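Local coordinates for adhesion G-protein coupled receptor G6 (Danio rerio, PDB 6V55) that probably acts in cell adhesion and in signalling for myelination, with a large extracellular region that binds calcium, at residues A[5-19]-A[27-39]. Numbering follows the deposited sequence.
With NAG (2-acetamido-2-deoxy-beta-D-glucopyranose), chain E.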
loop_
_atom_site.group_PDB
_atom_site.type_symbol
_atom_site.label_atom_id
_atom_site.label_comp_id
_atom_site.label_asym_id
_atom_site.label_seq_id
_atom_site.Cartn_x
_atom_site.Cartn_y
_atom_site.Cartn_z
ATOM N N CYS A 5 9.082 2.029 -5.876
ATOM C CA CYS A 5 7.739 1.647 -5.451
ATOM C C CYS A 5 6.741 2.813 -5.546
ATOM O O CYS A 5 5.702 2.789 -4.886
ATOM C CB CYS A 5 7.765 1.010 -4.037
ATOM S SG CYS A 5 7.841 2.111 -2.540
ATOM N N ASN A 6 7.002 3.820 -6.383
ATOM C CA ASN A 6 6.009 4.853 -6.722
ATOM C C ASN A 6 5.923 4.900 -8.242
ATOM O O ASN A 6 6.501 5.791 -8.874
ATOM C CB ASN A 6 6.361 6.217 -6.151
ATOM C CG ASN A 6 6.227 6.276 -4.636
ATOM O OD1 ASN A 6 5.253 6.824 -4.101
ATOM N ND2 ASN A 6 7.211 5.714 -3.933
ATOM N N VAL A 7 5.176 3.953 -8.818
ATOM C CA VAL A 7 5.106 3.754 -10.259
ATOM C C VAL A 7 3.652 3.827 -10.721
ATOM O O VAL A 7 2.714 3.857 -9.922
ATOM C CB VAL A 7 5.722 2.405 -10.691
ATOM C CG1 VAL A 7 7.234 2.508 -10.823
ATOM C CG2 VAL A 7 5.346 1.333 -9.690
ATOM N N VAL A 8 3.488 3.852 -12.043
ATOM C CA VAL A 8 2.197 3.733 -12.712
ATOM C C VAL A 8 2.277 2.520 -13.628
ATOM O O VAL A 8 3.099 2.489 -14.551
ATOM C CB VAL A 8 1.825 4.997 -13.505
ATOM C CG1 VAL A 8 0.614 4.739 -14.395
ATOM C CG2 VAL A 8 1.507 6.123 -12.563
ATOM N N LEU A 9 1.437 1.522 -13.373
ATOM C CA LEU A 9 1.501 0.259 -14.097
ATOM C C LEU A 9 0.372 0.223 -15.119
ATOM O O LEU A 9 -0.798 0.400 -14.759
ATOM C CB LEU A 9 1.424 -0.927 -13.132
ATOM C CG LEU A 9 2.370 -0.816 -11.926
ATOM C CD1 LEU A 9 2.192 -1.958 -10.925
ATOM C CD2 LEU A 9 3.815 -0.736 -12.394
ATOM N N THR A 10 0.725 0.024 -16.397
ATOM C CA THR A 10 -0.231 0.118 -17.497
ATOM C C THR A 10 -0.358 -1.159 -18.317
ATOM O O THR A 10 -1.067 -1.146 -19.326
ATOM C CB THR A 10 0.138 1.261 -18.461
ATOM O OG1 THR A 10 1.384 0.962 -19.103
ATOM C CG2 THR A 10 0.247 2.600 -17.747
ATOM N N ASP A 11 0.307 -2.251 -17.941
ATOM C CA ASP A 11 0.200 -3.478 -18.720
ATOM C C ASP A 11 -1.138 -4.164 -18.451
ATOM O O ASP A 11 -1.866 -3.813 -17.512
ATOM C CB ASP A 11 1.359 -4.422 -18.410
ATOM C CG ASP A 11 2.665 -3.981 -19.061
ATOM O OD1 ASP A 11 2.643 -3.008 -19.855
ATOM O OD2 ASP A 11 3.708 -4.623 -18.782
ATOM N N SER A 12 -1.461 -5.153 -19.306
ATOM C CA SER A 12 -2.764 -5.818 -19.235
ATOM C C SER A 12 -2.871 -6.708 -18.005
ATOM O O SER A 12 -3.962 -6.868 -17.445
ATOM C CB SER A 12 -3.017 -6.641 -20.501
ATOM O OG SER A 12 -2.740 -8.021 -20.287
ATOM N N GLN A 13 -1.758 -7.301 -17.584
ATOM C CA GLN A 13 -1.671 -7.982 -16.305
ATOM C C GLN A 13 -0.229 -7.917 -15.824
ATOM O O GLN A 13 0.692 -7.629 -16.594
ATOM C CB GLN A 13 -2.144 -9.435 -16.398
ATOM C CG GLN A 13 -1.749 -10.110 -17.694
ATOM C CD GLN A 13 -2.333 -11.498 -17.819
ATOM O OE1 GLN A 13 -3.553 -11.666 -17.926
ATOM N NE2 GLN A 13 -1.465 -12.509 -17.800
ATOM N N GLY A 14 -0.039 -8.166 -14.537
ATOM C CA GLY A 14 1.299 -8.167 -14.004
ATOM C C GLY A 14 1.315 -8.463 -12.526
ATOM O O GLY A 14 0.355 -8.988 -11.957
ATOM N N SER A 15 2.436 -8.103 -11.914
ATOM C CA SER A 15 2.700 -8.406 -10.524
ATOM C C SER A 15 3.528 -7.274 -9.937
ATOM O O SER A 15 4.330 -6.645 -10.639
ATOM C CB SER A 15 3.444 -9.732 -10.390
ATOM O OG SER A 15 3.118 -10.369 -9.179
ATOM N N PHE A 16 3.307 -7.001 -8.653
ATOM C CA PHE A 16 4.209 -6.149 -7.896
ATOM C C PHE A 16 4.218 -6.627 -6.460
ATOM O O PHE A 16 3.242 -7.206 -5.977
ATOM C CB PHE A 16 3.852 -4.665 -7.980
ATOM C CG PHE A 16 2.509 -4.302 -7.418
ATOM C CD1 PHE A 16 2.386 -3.806 -6.126
ATOM C CD2 PHE A 16 1.382 -4.352 -8.218
ATOM C CE1 PHE A 16 1.151 -3.448 -5.626
ATOM C CE2 PHE A 16 0.134 -3.985 -7.727
ATOM C CZ PHE A 16 0.021 -3.529 -6.440
ATOM N N THR A 17 5.350 -6.416 -5.791
ATOM C CA THR A 17 5.499 -6.792 -4.397
ATOM C C THR A 17 5.885 -5.572 -3.578
ATOM O O THR A 17 6.350 -4.557 -4.108
ATOM C CB THR A 17 6.560 -7.878 -4.188
ATOM O OG1 THR A 17 7.863 -7.298 -4.266
ATOM C CG2 THR A 17 6.467 -9.006 -5.202
ATOM N N SER A 18 5.723 -5.708 -2.256
ATOM C CA SER A 18 6.314 -4.774 -1.299
ATOM C C SER A 18 7.842 -4.869 -1.397
ATOM O O SER A 18 8.355 -5.913 -1.817
ATOM C CB SER A 18 5.862 -5.130 0.117
ATOM O OG SER A 18 6.346 -6.416 0.492
ATOM N N PRO A 19 8.577 -3.786 -1.073
ATOM C CA PRO A 19 10.047 -3.803 -1.234
ATOM C C PRO A 19 10.712 -4.866 -0.373
ATOM O O PRO A 19 10.263 -5.129 0.743
ATOM C CB PRO A 19 10.470 -2.388 -0.814
ATOM C CG PRO A 19 9.234 -1.750 -0.200
ATOM C CD PRO A 19 8.088 -2.409 -0.867
ATOM N N PRO A 27 11.803 -0.256 7.072
ATOM C CA PRO A 27 10.956 0.736 7.737
ATOM C C PRO A 27 10.770 1.985 6.882
ATOM O O PRO A 27 11.467 2.193 5.882
ATOM C CB PRO A 27 11.730 1.076 9.013
ATOM C CG PRO A 27 12.852 0.149 9.105
ATOM C CD PRO A 27 13.092 -0.419 7.765
ATOM N N SER A 28 9.786 2.809 7.300
ATOM C CA SER A 28 9.543 4.169 6.799
ATOM C C SER A 28 9.301 4.237 5.292
ATOM O O SER A 28 9.711 5.178 4.610
ATOM C CB SER A 28 10.667 5.094 7.211
ATOM O OG SER A 28 11.045 4.751 8.519
ATOM N N GLN A 29 8.624 3.231 4.777
ATOM C CA GLN A 29 8.303 3.172 3.368
ATOM C C GLN A 29 7.144 4.092 3.053
ATOM O O GLN A 29 6.292 4.366 3.907
ATOM C CB GLN A 29 7.929 1.750 2.981
ATOM C CG GLN A 29 9.050 0.790 3.055
ATOM C CD GLN A 29 10.230 1.265 2.265
ATOM O OE1 GLN A 29 10.196 1.333 1.031
ATOM N NE2 GLN A 29 11.289 1.614 2.968
ATOM N N SER A 30 7.095 4.545 1.802
ATOM C CA SER A 30 5.872 5.170 1.316
ATOM C C SER A 30 5.749 4.871 -0.170
ATOM O O SER A 30 6.503 5.417 -0.981
ATOM C CB SER A 30 5.860 6.661 1.571
ATOM O OG SER A 30 4.960 7.247 0.649
ATOM N N CYS A 31 4.777 4.036 -0.518
ATOM C CA CYS A 31 4.640 3.495 -1.852
ATOM C C CYS A 31 3.283 3.885 -2.438
ATOM O O CYS A 31 2.301 4.034 -1.707
ATOM C CB CYS A 31 4.796 1.987 -1.789
ATOM S SG CYS A 31 6.394 1.355 -1.166
ATOM N N ASN A 32 3.235 4.051 -3.774
ATOM C CA ASN A 32 2.030 4.452 -4.531
ATOM C C ASN A 32 2.165 3.713 -5.859
ATOM O O ASN A 32 2.720 4.238 -6.828
ATOM C CB ASN A 32 1.918 5.979 -4.704
ATOM C CG ASN A 32 0.738 6.449 -5.622
ATOM O OD1 ASN A 32 -0.122 5.681 -6.017
ATOM N ND2 ASN A 32 0.702 7.757 -5.915
ATOM N N TRP A 33 1.627 2.503 -5.899
ATOM C CA TRP A 33 1.385 1.800 -7.147
ATOM C C TRP A 33 0.018 2.216 -7.676
ATOM O O TRP A 33 -1.010 1.816 -7.120
ATOM C CB TRP A 33 1.418 0.305 -6.910
ATOM C CG TRP A 33 2.698 -0.215 -6.358
ATOM C CD1 TRP A 33 3.827 -0.512 -7.057
ATOM C CD2 TRP A 33 2.965 -0.568 -4.998
ATOM N NE1 TRP A 33 4.788 -1.007 -6.216
ATOM C CE2 TRP A 33 4.282 -1.052 -4.947
ATOM C CE3 TRP A 33 2.219 -0.517 -3.819
ATOM C CZ2 TRP A 33 4.866 -1.471 -3.774
ATOM C CZ3 TRP A 33 2.811 -0.938 -2.650
ATOM C CH2 TRP A 33 4.110 -1.412 -2.640
ATOM N N THR A 34 -0.010 3.003 -8.747
ATOM C CA THR A 34 -1.262 3.337 -9.419
ATOM C C THR A 34 -1.408 2.444 -10.650
ATOM O O THR A 34 -0.521 2.392 -11.500
ATOM C CB THR A 34 -1.302 4.826 -9.775
ATOM O OG1 THR A 34 -1.662 5.576 -8.608
ATOM C CG2 THR A 34 -2.320 5.123 -10.862
ATOM N N ILE A 35 -2.506 1.711 -10.728
ATOM C CA ILE A 35 -2.756 0.805 -11.841
ATOM C C ILE A 35 -3.809 1.433 -12.734
ATOM O O ILE A 35 -4.942 1.658 -12.290
ATOM C CB ILE A 35 -3.221 -0.569 -11.355
ATOM C CG1 ILE A 35 -2.362 -1.029 -10.174
ATOM C CG2 ILE A 35 -3.171 -1.523 -12.505
ATOM C CD1 ILE A 35 -2.921 -2.232 -9.421
ATOM N N GLN A 36 -3.453 1.708 -13.990
ATOM C CA GLN A 36 -4.364 2.383 -14.905
ATOM C C GLN A 36 -4.642 1.528 -16.130
ATOM O O GLN A 36 -3.716 1.032 -16.781
ATOM C CB GLN A 36 -3.830 3.738 -15.336
ATOM C CG GLN A 36 -4.906 4.578 -15.968
ATOM C CD GLN A 36 -4.587 6.043 -15.917
ATOM O OE1 GLN A 36 -5.491 6.885 -15.882
ATOM N NE2 GLN A 36 -3.293 6.365 -15.891
ATOM N N ALA A 37 -5.921 1.366 -16.429
ATOM C CA ALA A 37 -6.463 0.673 -17.577
ATOM C C ALA A 37 -7.125 1.682 -18.519
ATOM O O ALA A 37 -7.469 2.794 -18.097
ATOM C CB ALA A 37 -7.482 -0.375 -17.095
ATOM N N PRO A 38 -7.319 1.335 -19.834
ATOM C CA PRO A 38 -8.099 2.225 -20.716
ATOM C C PRO A 38 -9.586 2.253 -20.375
ATOM O O PRO A 38 -10.043 1.498 -19.505
ATOM C CB PRO A 38 -7.859 1.638 -22.112
ATOM C CG PRO A 38 -7.433 0.214 -21.863
ATOM C CD PRO A 38 -6.649 0.266 -20.606
ATOM N N ALA A 39 -10.356 3.066 -21.114
ATOM C CA ALA A 39 -11.660 3.563 -20.663
ATOM C C ALA A 39 -12.744 2.492 -20.549
ATOM O O ALA A 39 -13.730 2.714 -19.834
ATOM C CB ALA A 39 -12.148 4.672 -21.598
HETATM C C1 NAG E . -0.316 8.372 -6.765
HETATM C C2 NAG E . -0.724 9.811 -6.374
HETATM C C3 NAG E . -1.671 10.407 -7.426
HETATM C C4 NAG E . -1.039 10.369 -8.812
HETATM C C5 NAG E . -0.656 8.930 -9.169
HETATM C C6 NAG E . 0.118 8.848 -10.459
HETATM C C7 NAG E . -0.632 9.952 -3.919
HETATM C C8 NAG E . -1.439 10.106 -2.662
HETATM N N2 NAG E . -1.333 9.886 -5.055
HETATM O O3 NAG E . -2.013 11.750 -7.087
HETATM O O4 NAG E . -1.954 10.894 -9.774
HETATM O O5 NAG E . 0.197 8.363 -8.154
HETATM O O6 NAG E . 1.511 9.021 -10.230
HETATM O O7 NAG E . 0.597 9.885 -3.906
HETATM O O HOH W 1 3.632 8.956 -5.390
#
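Trp33 lies with its indole between Phe16 on one face and, toward the rim of the other, Cys31 CB and the carbonyl oxygen of Cys5, beside the Cys5–Cys31 disulfide, Cys5 SG standing obliquely 5.5 Å from the centroid of its six-membered ring. The setting is the CUB-domain beta sandwich. Strand 8-9 runs parallel to strand 30-36 as an outermost strand of one sheet, whereas after a short loop strand 13-17 edges the facing sheet and runs in nearly the opposite direction to strand 30-36, the axes 10.1 Å apart. Phe16 CG, wedged between backbone N and carbonyl carbon (chi1 62°), brings the ring face-to-face onto the indole five-membered ring, centroids 4.2 Å apart and planes inclined by 30°. Trp33 CB adds a CH-pi contact over the phenyl face, and the Phe106 ring meets the indole steeply. Val7 CG2 approaches Trp33 CD1 obliquely at 3.6 Å. With an alanine in place of Trp33, Phe16 is likely to lose its stacking partner and a gap to open beside the disulfide. The parallel strands are joined by backbone hydrogen bonds from Thr34 N to Val7 O, Leu9 N to Thr34 O (2.8 Å) and Gln36 N to Leu9 O; near the disulfide, Asn32 N donates to Cys5 O. Away from the core, Asn6 ND2 gives a fairly straight hydrogen bond, 3.1 Å, to Ser30 O. The glycosylated Asn32 extends its amide nearly perpendicular to that of Asn6, and Thr34 OG1 donates to its OD1. One water links the two amides, donating to Asn6 OD1 and accepting from Asn32 ND2, the nitrogen bonded to NAG C1 at 1.5 Å.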